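Cleavage and polyadenylation specificity factor 100 KD subunit (Methanosarcina mazei, PDB 2XR1) probably terminates transcription by cleaving nascent RNA at the RNA polymerase exit channel and degrading the released transcript, using two zinc ions. Local coordinates at residues B[189-201]-B[604-616]. Sequence-based numbering, arbitrary orientation.
Sequences LGGCKEVGRSCFL and FTEHGDEKACVDL. With ZN (zinc ion), chain F.
A loop-to-loop contact beside the dinuclear zinc site joins the 191-198 turn, which links strands 185-190 and 199-203 of one sheet, to the loop that carries H607 from strand 602-606 of the other sheet into helix 610-624. Its firmest link is a backbone hydrogen bond from H607 N to G191 O (2.9 Å), donated 23° out of the carbonyl plane. A weaker one runs from G608 N to E194 O, which also receives a CH...O contact from H607 CA. A water accepts from K193 N and donates to T605 O (2.8 Å), adding an indirect bridge. The imidazole of H607, its CG anti to the backbone N (chi1 -163°), reaches past this seam to bind zinc through NE2 at 2.2 Å; this bond and the hydrogen bond of ND1 with T382 together fix the ring's rotation. S198 OG sits in the ring plane at the CD2 edge, 3.8 Å from that carbon, while V195 CG2 packs on the backbone of G608. On the F200 side, the bent chain of E606 brings OE1 to 3.4 Å from CE2 of F200, with carboxylate and ring nearly perpendicular (87°). On the outer side, the aliphatic part of K193 lies across E610 CG, but NZ bonds to T632 and the L631 carbonyl, not to the E610 carboxylate. The turn itself is braced by E194, whose carboxylate is gripped side-on by R197 and whose OE2 also accepts from G191 N (3.0 Å). D609 N-caps the helix through A612 N. H607, from the C-terminal part of the metallo-beta-lactamase fold, completes the second zinc site with D249, H250 and D355, as in beta-CASP nucleases.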
loop_
_atom_site.group_PDB
_atom_site.type_symbol
_atom_site.label_atom_id
_atom_site.label_comp_id
_atom_site.label_asym_id
_atom_site.label_seq_id
_atom_site.Cartn_x
_atom_site.Cartn_y
_atom_site.Cartn_z
ATOM N N LEU B 189 1.403 0.945 8.959
ATOM C CA LEU B 189 0.937 -0.347 9.355
ATOM C C LEU B 189 0.473 -0.418 10.814
ATOM O O LEU B 189 0.054 -1.474 11.278
ATOM C CB LEU B 189 2.036 -1.344 9.130
ATOM C CG LEU B 189 2.512 -1.437 7.687
ATOM C CD1 LEU B 189 3.804 -2.258 7.654
ATOM C CD2 LEU B 189 1.467 -2.063 6.783
ATOM N N GLY B 190 0.568 0.694 11.522
ATOM C CA GLY B 190 0.057 0.834 12.867
ATOM C C GLY B 190 0.615 2.121 13.432
ATOM O O GLY B 190 1.641 2.562 12.993
ATOM N N GLY B 191 -0.044 2.706 14.416
ATOM C CA GLY B 191 0.447 3.924 15.044
ATOM C C GLY B 191 -0.197 5.198 14.504
ATOM O O GLY B 191 0.312 6.308 14.724
ATOM N N CYS B 192 -1.336 5.036 13.832
ATOM C CA CYS B 192 -2.008 6.154 13.200
ATOM C C CYS B 192 -3.390 6.324 13.790
ATOM O O CYS B 192 -4.182 5.380 13.858
ATOM C CB CYS B 192 -2.028 5.977 11.671
ATOM S SG CYS B 192 -0.304 6.096 10.963
ATOM N N LYS B 193 -3.660 7.542 14.243
ATOM C CA LYS B 193 -4.919 7.860 14.933
ATOM C C LYS B 193 -5.065 6.993 16.170
ATOM O O LYS B 193 -6.168 6.751 16.643
ATOM C CB LYS B 193 -6.120 7.728 13.996
ATOM C CG LYS B 193 -6.162 8.771 12.877
ATOM C CD LYS B 193 -7.356 8.518 11.977
ATOM C CE LYS B 193 -7.631 9.617 10.953
ATOM N NZ LYS B 193 -6.603 9.671 9.888
ATOM N N GLU B 194 -3.921 6.532 16.680
ATOM C CA GLU B 194 -3.848 5.735 17.912
ATOM C C GLU B 194 -2.436 5.931 18.506
ATOM O O GLU B 194 -1.513 6.377 17.849
ATOM C CB GLU B 194 -4.139 4.249 17.658
ATOM C CG GLU B 194 -3.119 3.588 16.730
ATOM C CD GLU B 194 -3.533 2.215 16.133
ATOM O OE1 GLU B 194 -4.669 1.682 16.356
ATOM O OE2 GLU B 194 -2.676 1.666 15.413
ATOM N N VAL B 195 -2.316 5.651 19.781
ATOM C CA VAL B 195 -1.020 5.460 20.406
ATOM C C VAL B 195 -0.867 3.980 20.444
ATOM O O VAL B 195 -1.821 3.287 20.771
ATOM C CB VAL B 195 -1.017 5.997 21.829
ATOM C CG1 VAL B 195 0.180 5.534 22.517
ATOM C CG2 VAL B 195 -1.067 7.539 21.794
ATOM N N GLY B 196 0.272 3.447 20.080
ATOM C CA GLY B 196 0.411 2.007 20.075
ATOM C C GLY B 196 0.703 1.454 18.701
ATOM O O GLY B 196 0.248 1.989 17.712
ATOM N N ARG B 197 1.504 0.382 18.697
ATOM C CA ARG B 197 1.885 -0.420 17.548
ATOM C C ARG B 197 2.338 0.371 16.330
ATOM O O ARG B 197 1.984 0.039 15.213
ATOM C CB ARG B 197 0.804 -1.430 17.195
ATOM C CG ARG B 197 -0.573 -0.839 16.938
ATOM C CD ARG B 197 -1.503 -1.812 16.202
ATOM N NE ARG B 197 -2.690 -1.111 15.776
ATOM C CZ ARG B 197 -3.722 -1.663 15.171
ATOM N NH1 ARG B 197 -3.722 -2.959 14.892
ATOM N NH2 ARG B 197 -4.773 -0.900 14.857
ATOM N N SER B 198 3.144 1.399 16.581
ATOM C CA SER B 198 3.851 2.120 15.579
ATOM C C SER B 198 4.593 1.154 14.701
ATOM O O SER B 198 5.237 0.195 15.196
ATOM C CB SER B 198 4.858 3.068 16.219
ATOM O OG SER B 198 4.254 4.250 16.785
ATOM N N CYS B 199 4.515 1.421 13.396
ATOM C CA CYS B 199 5.139 0.590 12.378
ATOM C C CYS B 199 4.863 1.237 11.006
ATOM O O CYS B 199 3.704 1.431 10.650
ATOM C CB CYS B 199 4.563 -0.824 12.422
ATOM S SG CYS B 199 5.361 -1.953 11.266
ATOM N N PHE B 200 5.908 1.627 10.282
ATOM C CA PHE B 200 5.761 2.384 9.051
ATOM C C PHE B 200 6.658 1.784 7.980
ATOM O O PHE B 200 7.745 1.253 8.244
ATOM C CB PHE B 200 6.136 3.854 9.296
ATOM C CG PHE B 200 5.180 4.567 10.174
ATOM C CD1 PHE B 200 4.058 5.238 9.622
ATOM C CD2 PHE B 200 5.326 4.537 11.537
ATOM C CE1 PHE B 200 3.136 5.872 10.432
ATOM C CE2 PHE B 200 4.373 5.171 12.370
ATOM C CZ PHE B 200 3.282 5.842 11.817
ATOM N N LEU B 201 6.236 1.872 6.739
ATOM C CA LEU B 201 7.094 1.373 5.657
ATOM C C LEU B 201 7.478 2.544 4.800
ATOM O O LEU B 201 6.608 3.212 4.342
ATOM C CB LEU B 201 6.378 0.337 4.833
ATOM C CG LEU B 201 7.289 -0.385 3.856
ATOM C CD1 LEU B 201 8.149 -1.353 4.614
ATOM C CD2 LEU B 201 6.423 -1.056 2.669
ATOM N N PHE B 604 3.131 15.047 8.291
ATOM C CA PHE B 604 2.136 14.063 8.544
ATOM C C PHE B 604 2.152 13.782 10.015
ATOM O O PHE B 604 3.199 13.918 10.654
ATOM C CB PHE B 604 2.468 12.798 7.782
ATOM C CG PHE B 604 2.312 12.948 6.325
ATOM C CD1 PHE B 604 1.065 12.853 5.736
ATOM C CD2 PHE B 604 3.385 13.273 5.528
ATOM C CE1 PHE B 604 0.929 13.013 4.367
ATOM C CE2 PHE B 604 3.231 13.433 4.199
ATOM C CZ PHE B 604 2.007 13.295 3.626
ATOM N N THR B 605 1.020 13.404 10.585
ATOM C CA THR B 605 0.990 13.200 12.024
ATOM C C THR B 605 0.541 11.782 12.398
ATOM O O THR B 605 -0.151 11.152 11.679
ATOM C CB THR B 605 0.124 14.269 12.692
ATOM O OG1 THR B 605 -1.202 14.185 12.178
ATOM C CG2 THR B 605 0.683 15.634 12.427
ATOM N N GLU B 606 0.968 11.317 13.541
ATOM C CA GLU B 606 0.766 9.971 13.994
ATOM C C GLU B 606 0.991 9.920 15.500
ATOM O O GLU B 606 1.270 10.939 16.111
ATOM C CB GLU B 606 1.699 8.988 13.267
ATOM C CG GLU B 606 3.145 9.398 13.148
ATOM C CD GLU B 606 4.114 8.802 14.203
ATOM O OE1 GLU B 606 3.928 7.654 14.714
ATOM O OE2 GLU B 606 5.140 9.492 14.488
ATOM N N HIS B 607 0.803 8.752 16.109
ATOM C CA HIS B 607 1.098 8.565 17.544
ATOM C C HIS B 607 0.354 9.591 18.402
ATOM O O HIS B 607 0.945 10.396 19.098
ATOM C CB HIS B 607 2.577 8.631 17.760
ATOM C CG HIS B 607 3.038 8.072 19.056
ATOM N ND1 HIS B 607 2.880 8.741 20.241
ATOM C CD2 HIS B 607 3.756 6.959 19.342
ATOM C CE1 HIS B 607 3.442 8.043 21.215
ATOM N NE2 HIS B 607 3.985 6.960 20.695
ATOM N N GLY B 608 -0.967 9.535 18.315
ATOM C CA GLY B 608 -1.843 10.294 19.182
ATOM C C GLY B 608 -3.216 9.687 19.065
ATOM O O GLY B 608 -3.453 8.896 18.163
ATOM N N ASP B 609 -4.136 10.012 19.963
ATOM C CA ASP B 609 -5.490 9.569 19.733
ATOM C C ASP B 609 -6.036 10.345 18.532
ATOM O O ASP B 609 -5.451 11.343 18.131
ATOM C CB ASP B 609 -6.339 9.673 20.989
ATOM C CG ASP B 609 -6.498 11.108 21.513
ATOM O OD1 ASP B 609 -6.690 12.075 20.710
ATOM O OD2 ASP B 609 -6.489 11.251 22.772
ATOM N N GLU B 610 -7.110 9.861 17.923
ATOM C CA GLU B 610 -7.586 10.418 16.658
ATOM C C GLU B 610 -7.654 11.933 16.646
ATOM O O GLU B 610 -7.039 12.561 15.795
ATOM C CB GLU B 610 -8.958 9.868 16.279
ATOM C CG GLU B 610 -9.349 10.232 14.861
ATOM C CD GLU B 610 -10.639 9.593 14.426
ATOM O OE1 GLU B 610 -11.436 9.151 15.315
ATOM O OE2 GLU B 610 -10.845 9.561 13.186
ATOM N N LYS B 611 -8.398 12.515 17.576
ATOM C CA LYS B 611 -8.530 13.970 17.642
ATOM C C LYS B 611 -7.156 14.640 17.775
ATOM O O LYS B 611 -6.912 15.678 17.226
ATOM C CB LYS B 611 -9.438 14.377 18.809
ATOM C CG LYS B 611 -9.983 15.789 18.704
ATOM C CD LYS B 611 -10.484 16.360 20.062
ATOM C CE LYS B 611 -11.229 17.715 19.867
ATOM N NZ LYS B 611 -11.020 18.414 18.499
ATOM N N ALA B 612 -6.230 14.026 18.483
ATOM C CA ALA B 612 -4.923 14.644 18.660
ATOM C C ALA B 612 -4.242 14.804 17.303
ATOM O O ALA B 612 -3.721 15.866 17.020
ATOM C CB ALA B 612 -4.031 13.831 19.691
ATOM N N CYS B 613 -4.235 13.752 16.484
ATOM C CA CYS B 613 -3.487 13.784 15.211
ATOM C C CYS B 613 -4.102 14.770 14.266
ATOM O O CYS B 613 -3.423 15.526 13.639
ATOM C CB CYS B 613 -3.444 12.405 14.551
ATOM S SG CYS B 613 -2.487 11.117 15.513
ATOM N N VAL B 614 -5.417 14.756 14.184
ATOM C CA VAL B 614 -6.147 15.621 13.268
ATOM C C VAL B 614 -6.075 17.101 13.692
ATOM O O VAL B 614 -5.947 17.997 12.847
ATOM C CB VAL B 614 -7.638 15.098 13.130
ATOM C CG1 VAL B 614 -8.531 16.068 12.373
ATOM C CG2 VAL B 614 -7.631 13.670 12.479
ATOM N N ASP B 615 -6.135 17.348 14.990
ATOM C CA ASP B 615 -6.029 18.713 15.516
ATOM C C ASP B 615 -4.649 19.303 15.235
ATOM O O ASP B 615 -4.516 20.405 14.737
ATOM C CB ASP B 615 -6.240 18.711 17.034
ATOM C CG ASP B 615 -6.622 20.087 17.599
ATOM O OD1 ASP B 615 -6.132 21.163 17.096
ATOM O OD2 ASP B 615 -7.426 20.069 18.591
ATOM N N LEU B 616 -3.616 18.557 15.562
ATOM C CA LEU B 616 -2.291 19.022 15.300
ATOM C C LEU B 616 -2.075 19.253 13.799
ATOM O O LEU B 616 -1.501 20.269 13.403
ATOM C CB LEU B 616 -1.257 18.042 15.870
ATOM C CG LEU B 616 0.178 18.514 15.732
ATOM C CD1 LEU B 616 0.413 19.773 16.551
ATOM C CD2 LEU B 616 1.157 17.424 16.113
HETATM ZN ZN ZN F . 5.524 5.869 21.760
HETATM O O HOH W 1 -2.377 9.731 12.511
#